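Local coordinates for putative retaining b-glycosidase (Saccharophagus degradans, PDB 5A95), which hydrolyses beta-glucans, probably cutting mixed-linkage chains by the retaining mechanism of glycoside hydrolase family 5, at residues H254-K259 against I304-D309; T290-V295 against Y327-F332; P37-V42 against R174-P179; G115-L120 against W168-F173. The protein carries 1 engineered substitution. All blocks are in the same frame, centred on the assembly; numbering follows the deposited sequence. Where two conformers were deposited one is given.

Following the chain from its N terminus, residues 37-42, ahead of the first strand, open contact 3, which closes only at 174-179, where helix 161-174 ends. Contact 4 falls wholly within that long excursion, joining the start of helix 116-133 to the end of helix 161-174. The two touch through Gln39 and Phe173. Further on, contact 1 opens at 254-259 and contact 2 at 290-295; contact 1 then closes at 304-309 before contact 2 closes at 327-332, so their loops cross. These two also touch, through His254 and Thr290, and tie together the chain beyond strands 250-252, 287-289 and 326-329 at the glucan site, on the opposite side of the chain's centre from contacts 3 and 4.

Contact 1: H254-K259 against I304-D309; sequences HPYPQK and IPVKDD
Tyr256 and Val306 open the tight part of this contact. Their side chains run alongside each other, and in one of the two modelled tyrosine conformers Val306 CG1 lies over a ring face of Tyr256, 3.7 Å from the centroid, as a CH-pi contact shifted toward CD1. With chi1 at -55° that methyl sits beside the valine's own backbone N, the position from which it meets the ring. Pro305, which follows a cis peptide bond, adds its CG 4.0 Å from Tyr256 CB. Pro257 lays its ring on the facing backbone, CG being 3.7 Å from Val306 C. Gln258, closely covered by the other loop, grips it twice. Its backbone N donates to Pro305 O at 3.0 Å, and its OE1 accepts from Lys307 N at 3.0 Å, a donor standing well above the amide's carbonyl plane (58° out of it) and off the lone pairs.

The loose side lies beyond: Ile304 is exposed and the amine end of Lys307 leads away.

Two neutral hydrogen bonds and apolar packing therefore join the loops, with no charge pair across them. Since Val306 also touches a bound glucose unit, this uncharged join probably holds Val306 in its place in the glucan pocket.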
# COMPACT_ATOMS: atom_id res chain seq x y z
N HIS A 254 -17.12 -18.40 14.67
CA HIS A 254 -17.26 -17.62 15.90
C HIS A 254 -18.73 -17.56 16.32
O HIS A 254 -19.42 -16.53 16.13
CB HIS A 254 -16.70 -16.21 15.72
CG HIS A 254 -15.20 -16.18 15.63
ND1 HIS A 254 -14.49 -15.00 15.53
CD2 HIS A 254 -14.28 -17.18 15.64
CE1 HIS A 254 -13.20 -15.27 15.47
NE2 HIS A 254 -13.05 -16.58 15.57
N PRO A 255 -19.23 -18.68 16.84
CA PRO A 255 -20.66 -18.77 17.08
C PRO A 255 -21.09 -18.18 18.44
O PRO A 255 -21.55 -18.89 19.35
CB PRO A 255 -20.89 -20.26 17.04
CG PRO A 255 -19.63 -20.84 17.64
CD PRO A 255 -18.55 -19.96 17.11
N TYR A 256 -20.98 -16.86 18.57
CA TYR A 256 -21.52 -16.19 19.73
C TYR A 256 -23.05 -16.38 19.81
O TYR A 256 -23.70 -16.64 18.78
CB TYR A 256 -21.10 -14.74 19.69
CG TYR A 256 -19.67 -14.48 20.11
CD1 TYR A 256 -19.22 -14.82 21.37
CD2 TYR A 256 -18.79 -13.81 19.27
CE1 TYR A 256 -17.93 -14.53 21.79
CE2 TYR A 256 -17.51 -13.49 19.69
CZ TYR A 256 -17.08 -13.87 20.94
OH TYR A 256 -15.79 -13.54 21.33
N PRO A 257 -23.62 -16.21 21.01
CA PRO A 257 -25.01 -16.62 21.20
C PRO A 257 -26.07 -15.94 20.35
O PRO A 257 -27.08 -16.56 20.01
CB PRO A 257 -25.29 -16.33 22.70
CG PRO A 257 -24.19 -15.42 23.15
CD PRO A 257 -23.00 -15.84 22.30
N GLN A 258 -25.83 -14.67 19.99
CA GLN A 258 -26.83 -13.89 19.25
C GLN A 258 -26.54 -13.84 17.75
O GLN A 258 -27.26 -13.18 17.03
CB GLN A 258 -26.98 -12.49 19.82
CG GLN A 258 -27.40 -12.49 21.29
CD GLN A 258 -27.35 -11.12 21.89
OE1 GLN A 258 -26.27 -10.56 22.11
NE2 GLN A 258 -28.52 -10.57 22.18
N LYS A 259 -25.55 -14.60 17.27
CA LYS A 259 -25.36 -14.69 15.83
C LYS A 259 -26.54 -15.37 15.13
O LYS A 259 -27.05 -14.87 14.13
CB LYS A 259 -24.06 -15.42 15.48
CG LYS A 259 -22.80 -14.71 15.95
CD LYS A 259 -22.62 -13.27 15.43
CE LYS A 259 -22.36 -13.18 13.95
NZ LYS A 259 -22.01 -11.80 13.52
N ILE A 304 -24.26 -6.91 22.17
CA ILE A 304 -24.57 -7.85 21.07
C ILE A 304 -23.23 -8.09 20.36
O ILE A 304 -22.49 -7.14 20.13
CB ILE A 304 -25.62 -7.24 20.12
CG1 ILE A 304 -26.96 -7.00 20.85
CG2 ILE A 304 -25.87 -8.10 18.89
CD1 ILE A 304 -27.92 -6.06 20.14
N PRO A 305 -22.91 -9.36 20.00
CA PRO A 305 -23.77 -10.54 20.02
C PRO A 305 -23.48 -11.54 21.14
O PRO A 305 -23.72 -12.74 20.96
CB PRO A 305 -23.44 -11.17 18.67
CG PRO A 305 -21.96 -11.00 18.57
CD PRO A 305 -21.72 -9.61 19.16
N VAL A 306 -22.97 -11.09 22.29
CA VAL A 306 -22.52 -11.99 23.34
C VAL A 306 -23.46 -12.09 24.56
O VAL A 306 -23.12 -12.76 25.53
CB VAL A 306 -21.09 -11.65 23.84
CG1 VAL A 306 -20.14 -11.64 22.64
CG2 VAL A 306 -21.01 -10.32 24.59
N LYS A 307 -24.64 -11.48 24.48
CA LYS A 307 -25.57 -11.50 25.61
C LYS A 307 -26.39 -12.77 25.61
O LYS A 307 -26.89 -13.18 24.58
CB LYS A 307 -26.52 -10.31 25.55
CG LYS A 307 -25.89 -8.93 25.62
CD LYS A 307 -26.98 -7.85 25.58
CE LYS A 307 -26.44 -6.48 25.88
NZ LYS A 307 -27.57 -5.52 25.89
N ASP A 308 -26.53 -13.38 26.78
CA ASP A 308 -27.32 -14.61 26.92
C ASP A 308 -27.62 -14.86 28.37
O ASP A 308 -26.88 -14.41 29.25
CB ASP A 308 -26.57 -15.81 26.34
CG ASP A 308 -27.46 -17.03 26.16
OD1 ASP A 308 -28.24 -17.01 25.18
OD2 ASP A 308 -27.37 -17.97 26.97
N ASP A 309 -28.70 -15.61 28.63
CA ASP A 309 -29.06 -15.99 29.99
C ASP A 309 -28.28 -17.18 30.57
O ASP A 309 -28.44 -17.51 31.76
CB ASP A 309 -30.59 -16.22 30.14
CG ASP A 309 -31.13 -17.38 29.33
OD1 ASP A 309 -30.35 -18.24 28.87
OD2 ASP A 309 -32.37 -17.46 29.21

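Contact 2: T290-V295 against Y327-F332; sequences TQLGWV and YTVWVF. Engineered in segment 290-295: Gln291 (natural residue Glu). With BGC (beta-D-glucopyranose), chain D.
Thr290 O is gripped by two donors, Thr328 OG1 across the contact at 2.9 Å and Asn72 ND2 from strand 65-72. The threonine hydroxyl comes from above the carbonyl plane, 38° out. Two residues on, Trp330 N donates to Leu292 O at 2.9 Å in a nearly straight bond.

Trp330, its CG anti to the backbone N (chi1 -180°), lays the indole beneath Gln291, an engineered replacement of the natural glutamate. Amide and ring planes are only 19° apart, with Gln291 NE2 standing 3.7 Å above the ring plane. Both line the glycan pocket, and Gln291, just after the seventh barrel strand, probably marks the family 5 nucleophile position. The bound glucose lies over the same face, and its O2 takes a weak bond from Gln291 NE2 at 3.3 Å; Tyr256 OH is a stronger partner of this amide. Val331, beyond a cis peptide, backs the other indole face. With an alanine at Trp330, sugar and amide would probably lose the surface under them, and Ser337 O its indole N-H donor.

Strand 326-329 runs between strands 65-72 and 287-289 of the barrel sheet. Arg103 of strand 101-106 holds Gln291 OE1, while helix 312-323 packs on Leu292 from outside.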
# COMPACT_ATOMS: atom_id res chain seq x y z
N THR A 290 -12.93 -20.59 17.24
CA THR A 290 -11.85 -19.89 17.92
C THR A 290 -12.28 -18.70 18.79
O THR A 290 -11.46 -18.18 19.53
CB THR A 290 -10.75 -19.46 16.95
OG1 THR A 290 -11.34 -18.82 15.83
CG2 THR A 290 -9.89 -20.62 16.52
N GLN A 291 -13.55 -18.34 18.71
CA GLN A 291 -14.19 -17.46 19.69
C GLN A 291 -15.60 -17.94 19.86
O GLN A 291 -16.31 -18.26 18.91
CB GLN A 291 -14.20 -15.99 19.27
CG GLN A 291 -12.80 -15.44 19.19
CD GLN A 291 -12.69 -13.96 18.93
OE1 GLN A 291 -11.65 -13.50 18.50
NE2 GLN A 291 -13.70 -13.21 19.29
N LEU A 292 -16.00 -17.98 21.12
CA LEU A 292 -17.36 -18.28 21.57
C LEU A 292 -17.43 -17.84 23.03
O LEU A 292 -16.40 -17.65 23.67
CB LEU A 292 -17.69 -19.77 21.42
CG LEU A 292 -17.02 -20.76 22.35
CD1 LEU A 292 -17.83 -22.04 22.50
CD2 LEU A 292 -15.61 -21.09 21.89
N GLY A 293 -18.62 -17.74 23.57
CA GLY A 293 -18.82 -17.37 24.96
C GLY A 293 -19.97 -16.40 25.13
O GLY A 293 -20.56 -15.99 24.16
N TRP A 294 -20.27 -16.07 26.39
CA TRP A 294 -21.37 -15.17 26.67
C TRP A 294 -21.18 -14.47 27.99
O TRP A 294 -20.38 -14.88 28.82
CB TRP A 294 -22.72 -15.90 26.71
CG TRP A 294 -23.02 -16.58 28.03
CD1 TRP A 294 -23.77 -16.04 29.07
CD2 TRP A 294 -22.58 -17.86 28.51
NE1 TRP A 294 -23.82 -16.92 30.13
CE2 TRP A 294 -23.11 -18.05 29.81
CE3 TRP A 294 -21.80 -18.89 27.96
CZ2 TRP A 294 -22.87 -19.21 30.55
CZ3 TRP A 294 -21.59 -20.03 28.69
CH2 TRP A 294 -22.12 -20.19 29.97
N VAL A 295 -21.97 -13.41 28.16
CA VAL A 295 -22.20 -12.79 29.45
C VAL A 295 -23.69 -12.48 29.58
O VAL A 295 -24.38 -12.26 28.60
CB VAL A 295 -21.31 -11.52 29.63
CG1 VAL A 295 -21.63 -10.47 28.59
CG2 VAL A 295 -21.41 -10.93 31.06
N TYR A 327 -12.43 -25.87 19.97
CA TYR A 327 -12.84 -24.54 20.43
C TYR A 327 -11.84 -23.89 21.36
O TYR A 327 -11.14 -24.53 22.11
CB TYR A 327 -14.21 -24.59 21.12
CG TYR A 327 -14.29 -25.53 22.29
CD1 TYR A 327 -13.95 -25.12 23.56
CD2 TYR A 327 -14.67 -26.84 22.11
CE1 TYR A 327 -14.02 -25.99 24.64
CE2 TYR A 327 -14.75 -27.72 23.18
CZ TYR A 327 -14.41 -27.29 24.44
OH TYR A 327 -14.47 -28.16 25.53
N THR A 328 -11.83 -22.55 21.31
CA THR A 328 -11.14 -21.73 22.28
C THR A 328 -12.06 -20.59 22.73
O THR A 328 -12.40 -19.70 21.96
CB THR A 328 -9.81 -21.16 21.75
OG1 THR A 328 -9.98 -20.48 20.52
CG2 THR A 328 -8.78 -22.25 21.57
N VAL A 329 -12.45 -20.62 24.01
CA VAL A 329 -13.40 -19.68 24.55
C VAL A 329 -12.77 -18.27 24.59
O VAL A 329 -11.56 -18.13 24.86
CB VAL A 329 -13.79 -20.09 25.98
CG1 VAL A 329 -14.82 -19.15 26.60
CG2 VAL A 329 -14.35 -21.51 25.99
N TRP A 330 -13.59 -17.25 24.38
CA TRP A 330 -13.18 -15.85 24.51
C TRP A 330 -13.84 -15.29 25.78
O TRP A 330 -15.05 -15.31 25.87
CB TRP A 330 -13.65 -15.04 23.26
CG TRP A 330 -13.26 -13.58 23.31
CD1 TRP A 330 -13.92 -12.58 23.96
CD2 TRP A 330 -12.07 -13.00 22.78
NE1 TRP A 330 -13.25 -11.39 23.81
CE2 TRP A 330 -12.10 -11.62 23.11
CE3 TRP A 330 -10.98 -13.50 22.06
CZ2 TRP A 330 -11.08 -10.74 22.74
CZ3 TRP A 330 -9.98 -12.64 21.69
CH2 TRP A 330 -10.03 -11.26 22.02
N VAL A 331 -13.08 -14.75 26.75
CA VAL A 331 -11.61 -14.66 26.78
C VAL A 331 -11.15 -14.81 28.24
O VAL A 331 -11.84 -14.35 29.15
CB VAL A 331 -11.12 -13.31 26.18
CG1 VAL A 331 -11.77 -12.14 26.88
CG2 VAL A 331 -9.61 -13.20 26.20
N PHE A 332 -10.00 -15.45 28.45
CA PHE A 332 -9.46 -15.65 29.78
C PHE A 332 -8.65 -14.42 30.16
O PHE A 332 -7.44 -14.39 30.08
CB PHE A 332 -8.62 -16.93 29.81
CG PHE A 332 -8.32 -17.40 31.20
CD1 PHE A 332 -9.23 -18.21 31.86
CD2 PHE A 332 -7.13 -17.09 31.83
CE1 PHE A 332 -8.96 -18.69 33.13
CE2 PHE A 332 -6.85 -17.58 33.11
CZ PHE A 332 -7.78 -18.36 33.75
C2 BGC D . -13.71 -9.56 18.62
C3 BGC D . -13.05 -9.42 19.99
C4 BGC D . -14.04 -8.75 20.96
C5 BGC D . -15.34 -9.51 20.98
C6 BGC D . -16.35 -8.92 21.93
C1 BGC D . -15.15 -10.06 18.66
O1 BGC D . -15.88 -9.72 17.51
O2 BGC D . -12.87 -10.41 17.75
O3 BGC D . -11.79 -8.71 19.81
O4 BGC D . -13.58 -8.59 22.31
O5 BGC D . -15.89 -9.41 19.67
O6 BGC D . -17.57 -9.63 21.68

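Contact 3: P37-V42 against R174-P179; sequences PSQFDV and RYQNVP. Unlike the reference sequence in segment 174-179: Gln176 (reference Lys). With MG (magnesium ion), chain G.
Arg174 meets the N-terminal segment mainly through its backbone: its O accepts from Phe40 N at 2.8 Å, the donor lying in the carbonyl plane. Its extended side chain runs past Ser38, and a water links Arg174 NH1 to Ser38 O, while NH2 pairs with Asp124 of helix 116-133.

Tyr175, the first residue to leave the helix, turns the edge of its ring to Phe40, whose CD2 lies 3.9 Å from Tyr175 CE1 and near that ring's plane. The hydroxyl of Tyr175 bonds to Asp124 as well.

Gln176, where the reference sequence has lysine, accepts at OE1 from Gln39 NE2, 2.9 Å away; the acceptor lies in the amide plane of Gln39, and the two amide planes are 54° apart. The same Gln39 nitrogen also donates to Phe173 O. A second water donates to both Gln176 O and Phe40 O.

Asn177 has positive phi (65°), and its O is 3.5 Å from Val42 CG1. Val178 then sets CG2 beside its backbone N, between two apolar neighbours, Phe40 CD1 at 4.0 Å and Val42 CG1 at 4.1 Å. Its carbonyl goes to the metal, with Val178 O 2.3 Å from the magnesium ion, which also binds Val181 O and three waters; one of these donates to Tyr175 O.

Residues 175-178 form a type II beta turn. It forms most of the link from helix 161-174 to strand 181-185 in the (beta/alpha)8 barrel expected of family 5, here overlaid by the N-terminal segment and adjoining a magnesium site.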
# COMPACT_ATOMS: atom_id res chain seq x y z
N PRO A 37 17.22 -12.74 10.12
CA PRO A 37 16.50 -13.36 11.23
C PRO A 37 16.92 -14.80 11.49
O PRO A 37 17.45 -15.47 10.60
CB PRO A 37 15.05 -13.31 10.77
CG PRO A 37 15.12 -13.35 9.28
CD PRO A 37 16.35 -12.53 8.95
N SER A 38 16.68 -15.27 12.72
CA SER A 38 16.97 -16.64 13.11
C SER A 38 15.70 -17.43 13.41
O SER A 38 14.64 -16.88 13.65
CB SER A 38 17.86 -16.65 14.36
OG SER A 38 19.06 -15.95 14.11
N GLN A 39 15.82 -18.74 13.40
CA GLN A 39 14.72 -19.65 13.66
C GLN A 39 14.75 -20.11 15.12
O GLN A 39 15.81 -20.24 15.72
CB GLN A 39 14.78 -20.84 12.71
CG GLN A 39 14.70 -20.39 11.26
CD GLN A 39 14.57 -21.56 10.32
OE1 GLN A 39 15.54 -22.26 10.07
NE2 GLN A 39 13.37 -21.83 9.84
N PHE A 40 13.57 -20.38 15.65
CA PHE A 40 13.43 -20.92 16.98
C PHE A 40 14.21 -22.22 17.14
O PHE A 40 14.17 -23.08 16.27
CB PHE A 40 11.94 -21.17 17.27
CG PHE A 40 11.67 -21.55 18.71
CD1 PHE A 40 11.78 -22.88 19.11
CD2 PHE A 40 11.34 -20.59 19.65
CE1 PHE A 40 11.57 -23.23 20.43
CE2 PHE A 40 11.10 -20.93 20.96
CZ PHE A 40 11.23 -22.26 21.37
N ASP A 41 14.89 -22.35 18.27
CA ASP A 41 15.75 -23.52 18.52
C ASP A 41 14.90 -24.73 18.89
O ASP A 41 14.50 -24.87 20.03
CB ASP A 41 16.75 -23.21 19.64
CG ASP A 41 17.65 -24.37 19.96
OD1 ASP A 41 17.61 -25.40 19.23
OD2 ASP A 41 18.41 -24.25 20.95
N VAL A 42 14.62 -25.58 17.90
CA VAL A 42 13.76 -26.74 18.10
C VAL A 42 14.33 -27.74 19.11
O VAL A 42 13.58 -28.51 19.70
CB VAL A 42 13.42 -27.45 16.77
CG1 VAL A 42 12.77 -26.48 15.78
CG2 VAL A 42 14.66 -28.11 16.16
N ARG A 174 10.20 -18.35 11.63
CA ARG A 174 10.69 -18.49 12.98
C ARG A 174 10.29 -19.81 13.61
O ARG A 174 11.08 -20.38 14.36
CB ARG A 174 10.23 -17.35 13.87
CG ARG A 174 10.97 -17.25 15.20
CD ARG A 174 10.57 -16.00 15.93
NE ARG A 174 11.30 -15.69 17.15
CZ ARG A 174 12.15 -14.67 17.29
NH1 ARG A 174 12.52 -13.93 16.25
NH2 ARG A 174 12.64 -14.38 18.47
N TYR A 175 9.09 -20.27 13.35
CA TYR A 175 8.56 -21.45 14.03
C TYR A 175 8.52 -22.70 13.14
O TYR A 175 7.79 -23.64 13.42
CB TYR A 175 7.21 -21.15 14.69
CG TYR A 175 7.35 -20.01 15.67
CD1 TYR A 175 8.19 -20.12 16.78
CD2 TYR A 175 6.71 -18.79 15.45
CE1 TYR A 175 8.39 -19.06 17.64
CE2 TYR A 175 6.91 -17.73 16.30
CZ TYR A 175 7.75 -17.85 17.39
OH TYR A 175 7.94 -16.75 18.19
N GLN A 176 9.39 -22.75 12.13
CA GLN A 176 9.46 -23.93 11.30
C GLN A 176 9.77 -25.15 12.18
O GLN A 176 10.64 -25.09 13.04
CB GLN A 176 10.55 -23.78 10.23
CG GLN A 176 10.52 -24.90 9.22
CD GLN A 176 11.58 -24.78 8.14
OE1 GLN A 176 12.27 -23.78 8.02
NE2 GLN A 176 11.68 -25.81 7.33
N ASN A 177 9.02 -26.23 11.96
CA ASN A 177 9.31 -27.51 12.64
C ASN A 177 9.12 -27.42 14.17
O ASN A 177 9.81 -28.10 14.92
CB ASN A 177 10.75 -27.97 12.27
CG ASN A 177 11.07 -29.40 12.71
OD1 ASN A 177 10.23 -30.28 12.66
ND2 ASN A 177 12.31 -29.62 13.15
N VAL A 178 8.17 -26.61 14.62
CA VAL A 178 7.83 -26.45 16.04
C VAL A 178 6.42 -27.02 16.27
O VAL A 178 5.41 -26.42 15.86
CB VAL A 178 7.90 -24.99 16.51
CG1 VAL A 178 7.45 -24.83 17.95
CG2 VAL A 178 9.31 -24.42 16.37
N PRO A 179 6.32 -28.19 16.91
CA PRO A 179 4.99 -28.81 17.07
C PRO A 179 4.04 -27.99 17.94
O PRO A 179 2.83 -28.02 17.74
CB PRO A 179 5.30 -30.15 17.75
CG PRO A 179 6.64 -29.96 18.35
CD PRO A 179 7.39 -29.07 17.43
MG MG G . 4.22 -25.83 14.01
O HOH W 1 12.84 -14.76 13.45
O HOH W 2 12.80 -23.50 13.72
O HOH W 3 5.01 -23.71 13.63
O HOH W 4 5.91 -26.57 12.39
O HOH W 5 3.01 -27.42 12.76

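Contact 4: G115-L120 against W168-F173; sequences GPDVYL and WRRITF
Pro116 CB sits over the centre of the Arg170 guanidinium, 3.7 Å from CZ, so the flat cation rests one face on the proline ring. Next to it Asp117 offers OD1 to Arg170 NH1, but at 4.0 Å this salt bridge is long, and the carboxylate and guanidinium planes are 64° apart. A water makes up the distance: it donates to Asp117 OD1 at 2.8 Å and accepts from Arg170 NH1 at 3.0 Å, lying at the guanidinium edge and in its plane. A turn along from Pro116, and one residue on from Arg170, Leu120 CD2 meets Ile171 CD1 at 3.6 Å, the apolar and more deeply buried part of the contact.

The arginine gets there with its chain stretched from CG to NE, bridging the gap between helix segments whose axes come no nearer than 11.7 Å and cross at -40°. Asp166, one turn earlier on the same helix, holds NE in a salt bridge and so helps fix the turn of the group. Trp111 of helix 108-114 touches both Pro116 and Arg170, while Tyr184 of strand 181-185 packs against Ile171 from the barrel side.

A leucine in place of Arg170 would probably strip Asp166 of its salt-bridge partner and leave Pro116 without the flat group it carries.

The charge of Arg170 is likely to be balanced chiefly by Asp166, with Asp117 contributing mainly through the water.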
# COMPACT_ATOMS: atom_id res chain seq x y z
N GLY A 115 6.86 -3.78 18.12
CA GLY A 115 7.73 -4.07 17.00
C GLY A 115 7.88 -5.56 16.78
O GLY A 115 7.86 -6.33 17.75
N PRO A 116 8.02 -5.99 15.52
CA PRO A 116 8.17 -7.41 15.24
C PRO A 116 9.22 -8.15 16.07
O PRO A 116 8.93 -9.22 16.57
CB PRO A 116 8.51 -7.44 13.74
CG PRO A 116 7.76 -6.27 13.22
CD PRO A 116 7.90 -5.20 14.28
N ASP A 117 10.41 -7.58 16.19
CA ASP A 117 11.49 -8.31 16.84
C ASP A 117 11.14 -8.62 18.28
O ASP A 117 11.32 -9.74 18.76
CB ASP A 117 12.81 -7.51 16.82
CG ASP A 117 13.42 -7.35 15.43
OD1 ASP A 117 12.90 -7.91 14.45
OD2 ASP A 117 14.47 -6.66 15.38
N VAL A 118 10.64 -7.61 18.99
CA VAL A 118 10.26 -7.77 20.38
C VAL A 118 9.03 -8.68 20.52
O VAL A 118 8.95 -9.53 21.43
CB VAL A 118 10.03 -6.40 21.03
CG1 VAL A 118 9.32 -6.51 22.38
CG2 VAL A 118 11.38 -5.70 21.21
N TYR A 119 8.02 -8.47 19.68
CA TYR A 119 6.82 -9.30 19.78
C TYR A 119 7.18 -10.78 19.59
O TYR A 119 6.72 -11.65 20.34
CB TYR A 119 5.73 -8.81 18.80
CG TYR A 119 4.31 -9.09 19.26
CD1 TYR A 119 3.89 -10.39 19.53
CD2 TYR A 119 3.40 -8.07 19.45
CE1 TYR A 119 2.61 -10.65 19.97
CE2 TYR A 119 2.11 -8.32 19.92
CZ TYR A 119 1.70 -9.61 20.16
OH TYR A 119 0.44 -9.87 20.60
N LEU A 120 8.00 -11.07 18.58
CA LEU A 120 8.41 -12.45 18.34
C LEU A 120 9.17 -13.03 19.55
O LEU A 120 9.02 -14.18 19.89
CB LEU A 120 9.25 -12.56 17.08
CG LEU A 120 8.48 -12.30 15.78
CD1 LEU A 120 9.45 -12.03 14.65
CD2 LEU A 120 7.56 -13.47 15.45
N TRP A 168 2.96 -13.20 8.52
CA TRP A 168 2.95 -14.64 8.32
C TRP A 168 4.31 -15.16 7.80
O TRP A 168 4.73 -16.26 8.18
CB TRP A 168 1.77 -15.07 7.44
CG TRP A 168 0.48 -14.97 8.19
CD1 TRP A 168 -0.59 -14.16 7.89
CD2 TRP A 168 0.14 -15.65 9.41
NE1 TRP A 168 -1.56 -14.32 8.84
CE2 TRP A 168 -1.15 -15.23 9.78
CE3 TRP A 168 0.82 -16.57 10.23
CZ2 TRP A 168 -1.77 -15.68 10.92
CZ3 TRP A 168 0.20 -17.01 11.36
CH2 TRP A 168 -1.08 -16.57 11.70
N ARG A 169 5.00 -14.39 6.97
CA ARG A 169 6.34 -14.77 6.53
C ARG A 169 7.27 -14.93 7.73
O ARG A 169 7.99 -15.95 7.87
CB ARG A 169 6.87 -13.73 5.53
CG ARG A 169 8.28 -13.99 4.99
CD ARG A 169 9.39 -13.45 5.92
NE ARG A 169 10.70 -13.62 5.33
CZ ARG A 169 11.23 -12.79 4.44
NH1 ARG A 169 10.58 -11.72 4.05
NH2 ARG A 169 12.44 -13.02 3.94
N ARG A 170 7.26 -13.95 8.62
CA ARG A 170 8.16 -13.96 9.77
C ARG A 170 7.83 -15.10 10.73
O ARG A 170 8.73 -15.77 11.26
CB ARG A 170 8.08 -12.65 10.54
CG ARG A 170 8.71 -11.45 9.86
CD ARG A 170 8.37 -10.21 10.65
NE ARG A 170 8.81 -8.93 10.13
CZ ARG A 170 9.97 -8.35 10.43
NH1 ARG A 170 10.86 -8.94 11.18
NH2 ARG A 170 10.22 -7.15 9.96
N ILE A 171 6.56 -15.29 11.01
CA ILE A 171 6.09 -16.32 11.90
C ILE A 171 6.47 -17.70 11.36
O ILE A 171 6.97 -18.56 12.10
CB ILE A 171 4.56 -16.21 12.11
CG1 ILE A 171 4.17 -14.97 12.92
CG2 ILE A 171 3.98 -17.48 12.69
CD1 ILE A 171 4.50 -15.06 14.41
N THR A 172 6.19 -17.92 10.09
CA THR A 172 6.39 -19.23 9.53
C THR A 172 7.85 -19.61 9.52
O THR A 172 8.22 -20.75 9.80
CB THR A 172 5.76 -19.36 8.13
OG1 THR A 172 4.37 -18.97 8.17
CG2 THR A 172 5.81 -20.77 7.64
N PHE A 173 8.71 -18.64 9.19
CA PHE A 173 10.15 -18.88 9.26
C PHE A 173 10.60 -19.18 10.68
O PHE A 173 11.31 -20.14 10.95
CB PHE A 173 10.91 -17.67 8.73
CG PHE A 173 12.41 -17.77 8.84
CD1 PHE A 173 13.14 -18.55 7.98
CD2 PHE A 173 13.08 -17.03 9.79
CE1 PHE A 173 14.52 -18.60 8.08
CE2 PHE A 173 14.45 -17.09 9.91
CZ PHE A 173 15.16 -17.88 9.04
O HOH W 6 12.79 -6.75 11.90